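Local coordinates for folylpolyglutamate synthase protein FOLC (Mycobacterium tuberculosis, PDB 2VOR), which probably uses ATP to join L-glutamate to dihydropteroate, giving dihydrofolate, and to lengthen the polyglutamate tail of tetrahydrofolate, at residues 71-76 against 353-358; 90-95 against 108-113; 195-200 against 211-216; 442-447 against 464-469. One frame throughout, in Å; residues are numbered along the deposited sequence.

Contact 1 (71-76 with 353-358) closes a loop of 276 residues and brings the P-loop of the ATP-binding (Mur ligase middle) domain against the glutamate ligase domain, with the nucleotide analogue between them. Contacts 2 and 3 lie inside that loop, one after the other; contact 4 follows in the C-terminal domain. Contact 2 joins two strands of the eight-stranded sheet whose strands 66-70 and 191-194 lead into 71-76 and 195-200. Contact 3 touches contact 1, centres about 11 Å apart, through a hydrogen bond between Ser198 N and Thr72 OG1; together they gather nucleotide- and metal-binding residues at the domain interface. Contact 4, centred about 23 Å from contact 1, packs a helix on the C-terminal mixed sheet through strand 464-469.

Contact 1 (71-76 against 353-358); sequences GTNGKT and AHNPAG. With CO (cobalt (II) ion), chain D; ACP (phosphomethylphosphonic acid adenylate ester), chain B.
Asn73 and Asn355, which lose more surface than any other residues here, meet through their side-chain amides, approaching from opposite directions with planes 76° apart. Asn355 ND2 donates to Asn73 OD1 at 2.9 Å, almost straight at 175° and with the acceptor in the plane of the Asn355 amide. The return bond from Asn73 ND2 to Asn355 OD1 is weak at 3.4 Å, consistent with the large angle between the two amide planes. With chi1 at 73°, CG of Asn355 sits between its backbone N and carbonyl carbon, and OD1 of this N-cap residue reaches forward over the first helical turn, accepting from Gly358 N at 2.7 Å. That second bond helps set the rotation of the amide, with ND2 toward Asn73 and weakly bonded to Ile199 O as well. A water links Asn355 OD1 to O4' of the nucleotide analogue, and Ala357 CB lies 3.6 Å from Asn73 OD1.

The segment GTNGKT is the end of the P-loop (Walker A motif): Gly74 N, Lys75 N and Thr76 N donate to the phosphate chain, and Lys75 NZ reaches O1B at 2.9 Å. Thr76 OG1 binds the cobalt ion at 2.4 Å, together with O1G and O2B of the analogue, Ser98 O and Glu174 OE2. From the facing domain, His354 NE2 approaches the gamma phosphate, making a weak bond to O3G at 3.0 Å, while its ND1 bonds weakly to Asp200.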
loop_
_atom_site.group_PDB
_atom_site.type_symbol
_atom_site.label_atom_id
_atom_site.label_comp_id
_atom_site.label_asym_id
_atom_site.label_seq_id
_atom_site.Cartn_x
_atom_site.Cartn_y
_atom_site.Cartn_z
ATOM N N GLY A 71 6.759 -6.245 -2.650
ATOM C CA GLY A 71 5.887 -6.628 -3.788
ATOM C C GLY A 71 5.579 -5.349 -4.490
ATOM O O GLY A 71 6.018 -4.280 -4.057
ATOM N N THR A 72 4.824 -5.413 -5.578
ATOM C CA THR A 72 4.507 -4.205 -6.304
ATOM C C THR A 72 3.144 -3.653 -5.902
ATOM O O THR A 72 2.960 -2.431 -5.718
ATOM C CB THR A 72 4.491 -4.461 -7.871
ATOM O OG1 THR A 72 5.772 -4.989 -8.274
ATOM C CG2 THR A 72 4.196 -3.190 -8.639
ATOM N N ASN A 73 2.176 -4.523 -5.803
ATOM C CA ASN A 73 0.836 -4.103 -5.479
ATOM C C ASN A 73 0.271 -4.856 -4.268
ATOM O O ASN A 73 0.474 -6.089 -4.133
ATOM C CB ASN A 73 -0.056 -4.405 -6.626
ATOM C CG ASN A 73 0.102 -3.394 -7.783
ATOM O OD1 ASN A 73 0.352 -3.813 -8.921
ATOM N ND2 ASN A 73 -0.127 -2.064 -7.505
ATOM N N GLY A 74 -0.466 -4.116 -3.409
ATOM C CA GLY A 74 -1.218 -4.734 -2.365
ATOM C C GLY A 74 -0.402 -4.743 -1.137
ATOM O O GLY A 74 -0.821 -5.249 -0.181
ATOM N N LYS A 75 0.771 -4.149 -1.109
ATOM C CA LYS A 75 1.519 -4.276 0.122
ATOM C C LYS A 75 0.817 -3.640 1.304
ATOM O O LYS A 75 0.862 -4.159 2.454
ATOM C CB LYS A 75 2.962 -3.718 0.059
ATOM C CG LYS A 75 3.843 -4.091 -1.139
ATOM C CD LYS A 75 5.316 -3.484 -0.911
ATOM C CE LYS A 75 5.280 -1.953 -1.214
ATOM N NZ LYS A 75 4.606 -1.768 -2.612
ATOM N N THR A 76 0.298 -2.438 1.072
ATOM C CA THR A 76 -0.416 -1.685 2.150
ATOM C C THR A 76 -1.664 -2.367 2.636
ATOM O O THR A 76 -1.829 -2.534 3.790
ATOM C CB THR A 76 -0.741 -0.210 1.787
ATOM O OG1 THR A 76 0.461 0.518 1.949
ATOM C CG2 THR A 76 -1.791 0.380 2.823
ATOM N N ALA A 353 -4.803 3.725 -7.370
ATOM C CA ALA A 353 -4.193 3.000 -8.538
ATOM C C ALA A 353 -3.170 3.859 -9.279
ATOM O O ALA A 353 -3.495 4.908 -9.771
ATOM C CB ALA A 353 -5.270 2.528 -9.516
ATOM N N HIS A 354 -1.923 3.426 -9.329
ATOM C CA HIS A 354 -0.885 4.236 -9.936
ATOM C C HIS A 354 0.054 3.430 -10.829
ATOM O O HIS A 354 1.162 3.842 -11.106
ATOM C CB HIS A 354 -0.105 5.037 -8.900
ATOM C CG HIS A 354 0.508 4.227 -7.798
ATOM N ND1 HIS A 354 1.692 3.522 -7.949
ATOM C CD2 HIS A 354 0.154 4.091 -6.495
ATOM C CE1 HIS A 354 2.013 2.952 -6.801
ATOM N NE2 HIS A 354 1.080 3.259 -5.913
ATOM N N ASN A 355 -0.380 2.273 -11.255
ATOM C CA ASN A 355 0.434 1.482 -12.176
ATOM C C ASN A 355 -0.576 0.728 -13.013
ATOM O O ASN A 355 -1.755 0.762 -12.671
ATOM C CB ASN A 355 1.443 0.605 -11.393
ATOM C CG ASN A 355 0.781 -0.578 -10.681
ATOM O OD1 ASN A 355 -0.416 -0.688 -10.635
ATOM N ND2 ASN A 355 1.564 -1.481 -10.225
ATOM N N PRO A 356 -0.161 0.092 -14.106
ATOM C CA PRO A 356 -1.169 -0.570 -14.966
ATOM C C PRO A 356 -1.891 -1.793 -14.386
ATOM O O PRO A 356 -3.066 -1.983 -14.642
ATOM C CB PRO A 356 -0.378 -0.977 -16.219
ATOM C CG PRO A 356 0.833 -0.038 -16.250
ATOM C CD PRO A 356 1.174 0.089 -14.727
ATOM N N ALA A 357 -1.193 -2.628 -13.637
ATOM C CA ALA A 357 -1.823 -3.742 -12.963
ATOM C C ALA A 357 -2.874 -3.215 -11.966
ATOM O O ALA A 357 -3.974 -3.737 -11.895
ATOM C CB ALA A 357 -0.756 -4.574 -12.252
ATOM N N GLY A 358 -2.559 -2.160 -11.220
ATOM C CA GLY A 358 -3.515 -1.528 -10.255
ATOM C C GLY A 358 -4.717 -0.896 -10.969
ATOM O O GLY A 358 -5.852 -1.047 -10.571
HETATM CO CO CO D . 1.986 0.894 0.179
HETATM P PG ACP B . 1.036 2.104 -2.618
HETATM O O1G ACP B . 0.603 1.774 -0.892
HETATM O O2G ACP B . 2.336 2.886 -2.935
HETATM O O3G ACP B . -0.200 2.716 -3.210
HETATM P PB ACP B . 0.905 -0.912 -2.427
HETATM O O1B ACP B . 1.756 -1.996 -2.955
HETATM O O2B ACP B . 1.190 -0.700 -0.992
HETATM C C3B ACP B . 1.686 0.531 -3.274
HETATM P PA ACP B . -1.785 -0.945 -1.858
HETATM O O1A ACP B . -1.971 0.598 -1.623
HETATM O O2A ACP B . -2.876 -1.908 -1.450
HETATM O O3A ACP B . -0.548 -1.242 -2.922
HETATM O "O5'" ACP B . -2.734 -0.742 -3.286
HETATM C "C5'" ACP B . -2.501 0.297 -4.351
HETATM C "C4'" ACP B . -3.481 0.174 -5.502
HETATM O "O4'" ACP B . -3.119 -1.097 -6.091
HETATM C "C3'" ACP B . -4.887 -0.089 -4.967
HETATM O "O3'" ACP B . -5.658 1.099 -4.869
HETATM C "C2'" ACP B . -5.525 -1.023 -5.989
HETATM O "O2'" ACP B . -5.977 -0.306 -7.142
HETATM C "C1'" ACP B . -4.344 -1.817 -6.470
HETATM N N9 ACP B . -4.084 -3.162 -5.856
HETATM C C8 ACP B . -3.987 -3.499 -4.532
HETATM N N7 ACP B . -3.685 -4.804 -4.412
HETATM C C5 ACP B . -3.627 -5.294 -5.666
HETATM C C6 ACP B . -3.349 -6.543 -6.185
HETATM N N6 ACP B . -3.095 -7.579 -5.385
HETATM N N1 ACP B . -3.315 -6.667 -7.520
HETATM C C2 ACP B . -3.590 -5.673 -8.345
HETATM N N3 ACP B . -3.863 -4.461 -7.893
HETATM C C4 ACP B . -3.856 -4.259 -6.575
HETATM O O HOH W 1 -1.389 0.734 -8.102
#

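Contact 2 (90-95 against 108-113); sequences HRRTGR and ISIDGK
Ser109 and Arg95 form an antiparallel hydrogen-bonded pair: Ser109 N donates to Arg95 O at 2.8 Å, and Arg95 N returns a bond to Ser109 O at 2.9 Å. Their side chains share one face of the sheet. The Arg95 chain bends at chi3 (56°), bringing its guanidinium back so that Ser109 CB lies over one face, 3.7 Å from its plane. Next comes Ile110, in a non-hydrogen-bonded pair with Gly94, where CD1 of Ile110 approaches CA of Gly94 at 4.1 Å. Ile110 also starts a type I' turn ending at Lys113. Within the turn, Asp111 N donates to Thr93 O at 2.9 Å. The Asp111 carboxylate meets the edge of the Arg92 guanidinium, the planes 19° apart: Arg92 NH1 reaches the syn side of Asp111 OD2 at 3.1 Å, whereas NE to OD1 is weak. Gly112 N donates to a water at 2.8 Å that in turn donates to Thr93 OG1; Asp83 of helix 75-88 bonds to that hydroxyl and forms a salt bridge with Arg95 NE. At the end of the 93-96/108-110 pairing, where the chain turns toward strand 113-114, the backbone ladder thus gives way to a nearly coplanar salt bridge of one sound bond and one weak one, which would restrict how Arg92 and Asp111 rotate against each other.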
loop_
_atom_site.group_PDB
_atom_site.type_symbol
_atom_site.label_atom_id
_atom_site.label_comp_id
_atom_site.label_asym_id
_atom_site.label_seq_id
_atom_site.Cartn_x
_atom_site.Cartn_y
_atom_site.Cartn_z
ATOM N N HIS A 90 -5.650 -10.992 19.379
ATOM C CA HIS A 90 -5.329 -10.366 20.655
ATOM C C HIS A 90 -3.870 -10.040 21.075
ATOM O O HIS A 90 -3.607 -9.678 22.256
ATOM C CB HIS A 90 -6.011 -11.171 21.746
ATOM C CG HIS A 90 -7.456 -11.327 21.481
ATOM N ND1 HIS A 90 -8.304 -10.231 21.436
ATOM C CD2 HIS A 90 -8.191 -12.425 21.152
ATOM C CE1 HIS A 90 -9.510 -10.660 21.112
ATOM N NE2 HIS A 90 -9.473 -11.982 20.967
ATOM N N ARG A 91 -2.955 -10.095 20.113
ATOM C CA ARG A 91 -1.598 -9.572 20.272
ATOM C C ARG A 91 -1.491 -8.082 19.878
ATOM O O ARG A 91 -2.172 -7.618 18.963
ATOM C CB ARG A 91 -0.674 -10.403 19.416
ATOM C CG ARG A 91 -0.175 -11.617 20.094
ATOM C CD ARG A 91 -1.271 -12.660 20.223
ATOM N NE ARG A 91 -0.707 -13.992 20.503
ATOM C CZ ARG A 91 -1.448 -15.080 20.610
ATOM N NH1 ARG A 91 -2.768 -14.978 20.469
ATOM N NH2 ARG A 91 -0.891 -16.257 20.813
ATOM N N ARG A 92 -0.666 -7.317 20.579
ATOM C CA ARG A 92 -0.523 -5.894 20.288
ATOM C C ARG A 92 0.353 -5.748 19.040
ATOM O O ARG A 92 1.398 -6.366 18.939
ATOM C CB ARG A 92 0.177 -5.152 21.380
ATOM C CG ARG A 92 -0.331 -5.187 22.760
ATOM C CD ARG A 92 0.414 -3.981 23.583
ATOM N NE ARG A 92 0.013 -2.639 23.111
ATOM C CZ ARG A 92 0.527 -1.490 23.536
ATOM N NH1 ARG A 92 0.075 -0.317 23.062
ATOM N NH2 ARG A 92 1.478 -1.504 24.451
ATOM N N THR A 93 -0.115 -4.970 18.065
ATOM C CA THR A 93 0.614 -4.807 16.802
ATOM C C THR A 93 1.213 -3.413 16.722
ATOM O O THR A 93 0.638 -2.439 17.187
ATOM C CB THR A 93 -0.290 -5.001 15.598
ATOM O OG1 THR A 93 -1.369 -4.048 15.683
ATOM C CG2 THR A 93 -0.854 -6.366 15.605
ATOM N N GLY A 94 2.352 -3.339 16.067
ATOM C CA GLY A 94 2.832 -2.086 15.468
ATOM C C GLY A 94 2.807 -2.333 13.954
ATOM O O GLY A 94 3.031 -3.411 13.508
ATOM N N ARG A 95 2.493 -1.311 13.170
ATOM C CA ARG A 95 2.433 -1.416 11.748
ATOM C C ARG A 95 3.010 -0.158 11.109
ATOM O O ARG A 95 2.621 0.993 11.462
ATOM C CB ARG A 95 1.021 -1.672 11.274
ATOM C CG ARG A 95 0.879 -1.375 9.817
ATOM C CD ARG A 95 -0.356 -1.899 9.226
ATOM N NE ARG A 95 -1.651 -1.469 9.877
ATOM C CZ ARG A 95 -2.134 -0.217 9.935
ATOM N NH1 ARG A 95 -1.456 0.780 9.438
ATOM N NH2 ARG A 95 -3.325 0.054 10.494
ATOM N N ILE A 108 3.204 5.253 11.119
ATOM C CA ILE A 108 3.419 4.515 12.317
ATOM C C ILE A 108 2.099 4.257 13.063
ATOM O O ILE A 108 1.559 5.187 13.621
ATOM C CB ILE A 108 4.354 5.290 13.233
ATOM C CG1 ILE A 108 5.566 5.787 12.456
ATOM C CG2 ILE A 108 4.647 4.452 14.525
ATOM C CD1 ILE A 108 6.568 6.580 13.306
ATOM N N SER A 109 1.594 3.008 13.083
ATOM C CA SER A 109 0.410 2.678 13.848
ATOM C C SER A 109 0.688 1.715 15.001
ATOM O O SER A 109 1.515 0.867 14.869
ATOM C CB SER A 109 -0.621 1.991 12.966
ATOM O OG SER A 109 -0.860 2.756 11.809
ATOM N N ILE A 110 -0.077 1.822 16.080
ATOM C CA ILE A 110 -0.027 0.935 17.256
ATOM C C ILE A 110 -1.502 0.480 17.509
ATOM O O ILE A 110 -2.398 1.305 17.453
ATOM C CB ILE A 110 0.518 1.641 18.510
ATOM C CG1 ILE A 110 1.890 2.260 18.229
ATOM C CG2 ILE A 110 0.564 0.629 19.762
ATOM C CD1 ILE A 110 2.891 1.255 17.836
ATOM N N ASP A 111 -1.738 -0.821 17.675
ATOM C CA ASP A 111 -3.082 -1.344 17.922
ATOM C C ASP A 111 -4.071 -1.057 16.804
ATOM O O ASP A 111 -5.275 -0.909 17.087
ATOM C CB ASP A 111 -3.661 -0.751 19.216
ATOM C CG ASP A 111 -2.751 -1.026 20.461
ATOM O OD1 ASP A 111 -2.309 -2.203 20.626
ATOM O OD2 ASP A 111 -2.464 -0.047 21.229
ATOM N N GLY A 112 -3.608 -0.953 15.559
ATOM C CA GLY A 112 -4.541 -0.643 14.470
ATOM C C GLY A 112 -4.817 0.858 14.271
ATOM O O GLY A 112 -5.616 1.195 13.460
ATOM N N LYS A 113 -4.151 1.765 14.979
ATOM C CA LYS A 113 -4.443 3.190 14.879
ATOM C C LYS A 113 -3.217 4.063 14.709
ATOM O O LYS A 113 -2.242 3.868 15.398
ATOM C CB LYS A 113 -5.256 3.669 16.124
ATOM C CG LYS A 113 -6.728 3.192 16.060
ATOM C CD LYS A 113 -7.407 3.323 17.427
HETATM O O HOH W 2 -1.019 -1.370 14.492
HETATM O O HOH W 3 1.024 2.216 9.599
HETATM O O HOH W 4 -3.796 2.666 11.142
#

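Contact 3 (195-200 against 211-216); sequences TPISID and GIAGEK. With GOL (glycerol), chain G.
Lys216 NZ donates to O3 of a glycerol molecule, probably from the crystallisation liquor, at 2.9 Å, and the same glycerol accepts from Asp200 N at its O1. Thr72 OG1 and His201 O also bond to it, so the small polyol bridges helix 209-216 and the loop 195-200. Direct contact between the two segments is apolar and centres on Ile197, whose side chain points at the helix. Ile197 CD1 lies 3.5 Å from Lys216 CD, tighter than usual van der Waals contact, as the two side chains slide past each other in opposite directions. Ile197 CD1 also rests 4.0 Å from Ala213 CA. Its chi1 of -71° sets CG1 beside the backbone N and leaves CG2 of Ile197 anti to it, 3.9 Å from Ile212 CG2. Farther along the loop, Ile199 CD1 comes within 4.1 Å of Ile212 CD1, these side chains crossing at about a right angle. The contact thus packs the loop after sheet strand 191-194 on helix 209-216, both in the Mur ligase middle domain of the P-loop NTPase clan. Val241 of helix 239-251 touches both Ile197 and Ala213. Asp200, at the end of segment 195-200, binds magnesium and forms a salt bridge with Lys385. Lys216 is split in character: its extended methylenes pack on Ile197, while NZ, turned by chi4 (-67°), bonds to a glycerol hydroxyl near Thr72.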
loop_
_atom_site.group_PDB
_atom_site.type_symbol
_atom_site.label_atom_id
_atom_site.label_comp_id
_atom_site.label_asym_id
_atom_site.label_seq_id
_atom_site.Cartn_x
_atom_site.Cartn_y
_atom_site.Cartn_z
ATOM N N THR A 195 3.928 -9.913 -2.324
ATOM C CA THR A 195 2.683 -9.731 -3.017
ATOM C C THR A 195 2.958 -9.615 -4.553
ATOM O O THR A 195 4.141 -9.597 -5.014
ATOM C CB THR A 195 2.045 -8.462 -2.481
ATOM O OG1 THR A 195 2.787 -7.306 -2.962
ATOM C CG2 THR A 195 2.119 -8.459 -0.946
ATOM N N PRO A 196 1.889 -9.534 -5.375
ATOM C CA PRO A 196 2.204 -9.613 -6.820
ATOM C C PRO A 196 3.209 -8.543 -7.316
ATOM O O PRO A 196 3.136 -7.366 -6.920
ATOM C CB PRO A 196 0.847 -9.478 -7.464
ATOM C CG PRO A 196 -0.117 -10.148 -6.426
ATOM C CD PRO A 196 0.448 -9.696 -5.101
ATOM N N ILE A 197 4.175 -8.985 -8.127
ATOM C CA ILE A 197 5.243 -8.144 -8.628
ATOM C C ILE A 197 4.933 -7.791 -10.082
ATOM O O ILE A 197 4.574 -8.661 -10.872
ATOM C CB ILE A 197 6.622 -8.853 -8.499
ATOM C CG1 ILE A 197 7.041 -8.944 -7.033
ATOM C CG2 ILE A 197 7.696 -8.163 -9.332
ATOM C CD1 ILE A 197 8.421 -9.568 -6.792
ATOM N N SER A 198 5.007 -6.499 -10.416
ATOM C CA SER A 198 4.785 -6.058 -11.817
ATOM C C SER A 198 5.395 -4.667 -12.053
ATOM O O SER A 198 6.187 -4.202 -11.253
ATOM C CB SER A 198 3.300 -6.181 -12.233
ATOM O OG SER A 198 2.581 -5.046 -11.861
ATOM N N ILE A 199 5.095 -4.005 -13.156
ATOM C CA ILE A 199 5.707 -2.676 -13.389
ATOM C C ILE A 199 5.014 -1.569 -12.586
ATOM O O ILE A 199 3.776 -1.533 -12.492
ATOM C CB ILE A 199 5.734 -2.299 -14.899
ATOM C CG1 ILE A 199 6.612 -3.296 -15.699
ATOM C CG2 ILE A 199 6.245 -0.864 -15.107
ATOM C CD1 ILE A 199 7.999 -3.603 -15.031
ATOM N N ASP A 200 5.819 -0.682 -11.999
ATOM C CA ASP A 200 5.316 0.493 -11.275
ATOM C C ASP A 200 6.109 1.762 -11.575
ATOM O O ASP A 200 5.637 2.633 -12.293
ATOM C CB ASP A 200 5.350 0.277 -9.769
ATOM C CG ASP A 200 4.824 1.497 -9.008
ATOM O OD1 ASP A 200 3.655 1.874 -9.247
ATOM O OD2 ASP A 200 5.586 2.129 -8.231
ATOM N N GLY A 211 15.320 -8.972 -12.418
ATOM C CA GLY A 211 16.192 -8.098 -11.602
ATOM C C GLY A 211 15.375 -7.380 -10.521
ATOM O O GLY A 211 15.835 -7.200 -9.386
ATOM N N ILE A 212 14.150 -6.987 -10.881
ATOM C CA ILE A 212 13.155 -6.416 -9.954
ATOM C C ILE A 212 12.762 -7.394 -8.839
ATOM O O ILE A 212 12.864 -7.054 -7.656
ATOM C CB ILE A 212 11.891 -5.978 -10.721
ATOM C CG1 ILE A 212 12.172 -4.710 -11.523
ATOM C CG2 ILE A 212 10.739 -5.784 -9.786
ATOM C CD1 ILE A 212 11.099 -4.433 -12.536
ATOM N N ALA A 213 12.343 -8.609 -9.218
ATOM C CA ALA A 213 12.123 -9.715 -8.279
ATOM C C ALA A 213 13.293 -9.980 -7.341
ATOM O O ALA A 213 13.064 -10.169 -6.161
ATOM C CB ALA A 213 11.734 -10.990 -9.004
ATOM N N GLY A 214 14.533 -10.025 -7.843
ATOM C CA GLY A 214 15.715 -10.297 -7.008
ATOM C C GLY A 214 15.947 -9.310 -5.871
ATOM O O GLY A 214 16.436 -9.660 -4.789
ATOM N N GLU A 215 15.616 -8.051 -6.123
ATOM C CA GLU A 215 15.777 -7.019 -5.118
ATOM C C GLU A 215 14.701 -7.075 -4.010
ATOM O O GLU A 215 15.010 -6.788 -2.830
ATOM C CB GLU A 215 15.798 -5.617 -5.762
ATOM C CG GLU A 215 15.370 -4.557 -4.782
ATOM C CD GLU A 215 15.892 -3.177 -5.085
ATOM O OE1 GLU A 215 16.658 -3.044 -6.026
ATOM O OE2 GLU A 215 15.548 -2.248 -4.342
ATOM N N LYS A 216 13.466 -7.405 -4.394
ATOM C CA LYS A 216 12.368 -7.627 -3.427
ATOM C C LYS A 216 12.588 -8.816 -2.520
ATOM O O LYS A 216 12.241 -8.786 -1.356
ATOM C CB LYS A 216 11.028 -7.772 -4.152
ATOM C CG LYS A 216 10.756 -6.547 -5.052
ATOM C CD LYS A 216 9.274 -6.513 -5.431
ATOM C CE LYS A 216 8.994 -5.343 -6.320
ATOM N NZ LYS A 216 9.156 -4.029 -5.664
HETATM C C1 GOL G . 9.914 -1.376 -10.697
HETATM O O1 GOL G . 9.070 -0.974 -11.774
HETATM C C2 GOL G . 9.133 -1.443 -9.378
HETATM O O2 GOL G . 8.497 -0.208 -9.095
HETATM C C3 GOL G . 8.111 -2.595 -9.340
HETATM O O3 GOL G . 7.818 -2.976 -7.998
#

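Contact 4 (442-447 against 464-469); sequences VATSLV and TGIVIT
Helix 442-447 and strand 464-469 run nearly antiparallel, at 161° between their directions, with their axes 8.6 Å apart at closest approach. Ala443 and Val447, four residues apart, present successive turns of one helix face to the strand. Ile466 points at the helix and supplies most of the strand's contact. With chi1 -59° placing CG1 beside the backbone N, Ile466 CG2 lies anti to that N and meets Ala443 CB at 4.0 Å. Ile466 CG1 packs on Val447 CG1 at 3.9 Å. Beyond it, Ile466 CD1 lies 3.8 Å from Thr444 OG1, a hydroxyl bonded to Ile440 O within its own helix.

This is the alpha/beta layering of the C-terminal glutamate ligase domain: helix 436-451 covers one side of the mixed sheet in which strand 464-469 lies between strands 347-350 and 374-379. Ala443 also touches Val376 and Val378 of the latter strand. On the reverse side of strand 464-469, Val467 packs against Leu362 and Leu366 of helix 356-369.

Nearer the start of the strand, Val447 CG1 comes 3.6 Å from Gly465 O. Thr464 flanks the same valine, Thr464 OG1 lying 4.0 Å from Val447 CB.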
loop_
_atom_site.group_PDB
_atom_site.type_symbol
_atom_site.label_atom_id
_atom_site.label_comp_id
_atom_site.label_asym_id
_atom_site.label_seq_id
_atom_site.Cartn_x
_atom_site.Cartn_y
_atom_site.Cartn_z
ATOM N N VAL A 442 -15.917 19.975 -12.184
ATOM C CA VAL A 442 -16.137 19.581 -13.582
ATOM C C VAL A 442 -16.773 18.167 -13.709
ATOM O O VAL A 442 -17.750 17.997 -14.453
ATOM C CB VAL A 442 -14.840 19.696 -14.476
ATOM C CG1 VAL A 442 -15.082 19.073 -15.848
ATOM C CG2 VAL A 442 -14.409 21.126 -14.629
ATOM N N ALA A 443 -16.224 17.172 -12.998
ATOM C CA ALA A 443 -16.731 15.804 -13.088
ATOM C C ALA A 443 -18.167 15.726 -12.570
ATOM O O ALA A 443 -19.019 15.013 -13.105
ATOM C CB ALA A 443 -15.831 14.811 -12.331
ATOM N N THR A 444 -18.441 16.487 -11.523
ATOM C CA THR A 444 -19.742 16.462 -10.915
ATOM C C THR A 444 -20.816 16.905 -11.931
ATOM O O THR A 444 -21.875 16.291 -12.026
ATOM C CB THR A 444 -19.737 17.379 -9.669
ATOM O OG1 THR A 444 -19.201 16.655 -8.593
ATOM C CG2 THR A 444 -21.142 17.833 -9.272
ATOM N N SER A 445 -20.532 17.957 -12.699
ATOM C CA SER A 445 -21.528 18.483 -13.587
ATOM C C SER A 445 -21.648 17.611 -14.850
ATOM O O SER A 445 -22.680 17.582 -15.464
ATOM C CB SER A 445 -21.319 19.992 -13.891
ATOM O OG SER A 445 -20.019 20.271 -14.357
ATOM N N LEU A 446 -20.590 16.877 -15.194
ATOM C CA LEU A 446 -20.671 15.813 -16.165
ATOM C C LEU A 446 -21.638 14.686 -15.709
ATOM O O LEU A 446 -22.443 14.195 -16.510
ATOM C CB LEU A 446 -19.282 15.265 -16.407
ATOM C CG LEU A 446 -18.399 16.109 -17.274
ATOM C CD1 LEU A 446 -17.105 15.361 -17.463
ATOM C CD2 LEU A 446 -19.087 16.398 -18.678
ATOM N N VAL A 447 -21.571 14.278 -14.429
ATOM C CA VAL A 447 -22.535 13.291 -13.888
ATOM C C VAL A 447 -23.931 13.878 -13.764
ATOM O O VAL A 447 -24.885 13.136 -13.902
ATOM C CB VAL A 447 -22.099 12.602 -12.538
ATOM C CG1 VAL A 447 -21.054 11.567 -12.746
ATOM C CG2 VAL A 447 -21.560 13.623 -11.599
ATOM N N THR A 464 -24.642 6.500 -11.662
ATOM C CA THR A 464 -23.532 7.284 -12.159
ATOM C C THR A 464 -22.442 7.397 -11.090
ATOM O O THR A 464 -22.717 7.280 -9.928
ATOM C CB THR A 464 -23.974 8.749 -12.500
ATOM O OG1 THR A 464 -24.282 9.439 -11.280
ATOM C CG2 THR A 464 -25.195 8.775 -13.461
ATOM N N GLY A 465 -21.216 7.688 -11.504
ATOM C CA GLY A 465 -20.170 7.859 -10.551
ATOM C C GLY A 465 -18.938 8.621 -10.992
ATOM O O GLY A 465 -18.689 8.875 -12.160
ATOM N N ILE A 466 -18.143 8.950 -9.982
ATOM C CA ILE A 466 -16.881 9.603 -10.147
ATOM C C ILE A 466 -15.854 8.747 -9.461
ATOM O O ILE A 466 -16.070 8.247 -8.369
ATOM C CB ILE A 466 -16.935 11.013 -9.554
ATOM C CG1 ILE A 466 -18.033 11.799 -10.266
ATOM C CG2 ILE A 466 -15.601 11.717 -9.748
ATOM C CD1 ILE A 466 -18.357 13.119 -9.570
ATOM N N VAL A 467 -14.728 8.577 -10.127
ATOM C CA VAL A 467 -13.628 7.797 -9.563
ATOM C C VAL A 467 -12.375 8.693 -9.669
ATOM O O VAL A 467 -12.026 9.139 -10.783
ATOM C CB VAL A 467 -13.385 6.512 -10.359
ATOM C CG1 VAL A 467 -12.266 5.716 -9.710
ATOM C CG2 VAL A 467 -14.653 5.709 -10.378
ATOM N N ILE A 468 -11.767 8.969 -8.512
ATOM C CA ILE A 468 -10.582 9.806 -8.375
ATOM C C ILE A 468 -9.354 8.884 -8.140
ATOM O O ILE A 468 -9.278 8.155 -7.115
ATOM C CB ILE A 468 -10.710 10.769 -7.121
ATOM C CG1 ILE A 468 -12.088 11.467 -7.101
ATOM C CG2 ILE A 468 -9.493 11.770 -7.019
ATOM C CD1 ILE A 468 -12.422 12.225 -5.834
ATOM N N THR A 469 -8.365 8.929 -9.053
ATOM C CA THR A 469 -7.335 7.944 -8.981
ATOM C C THR A 469 -6.022 8.423 -9.660
ATOM O O THR A 469 -5.968 9.553 -10.132
ATOM C CB THR A 469 -7.893 6.627 -9.583
ATOM O OG1 THR A 469 -6.904 5.635 -9.444
ATOM C CG2 THR A 469 -8.200 6.751 -11.079
#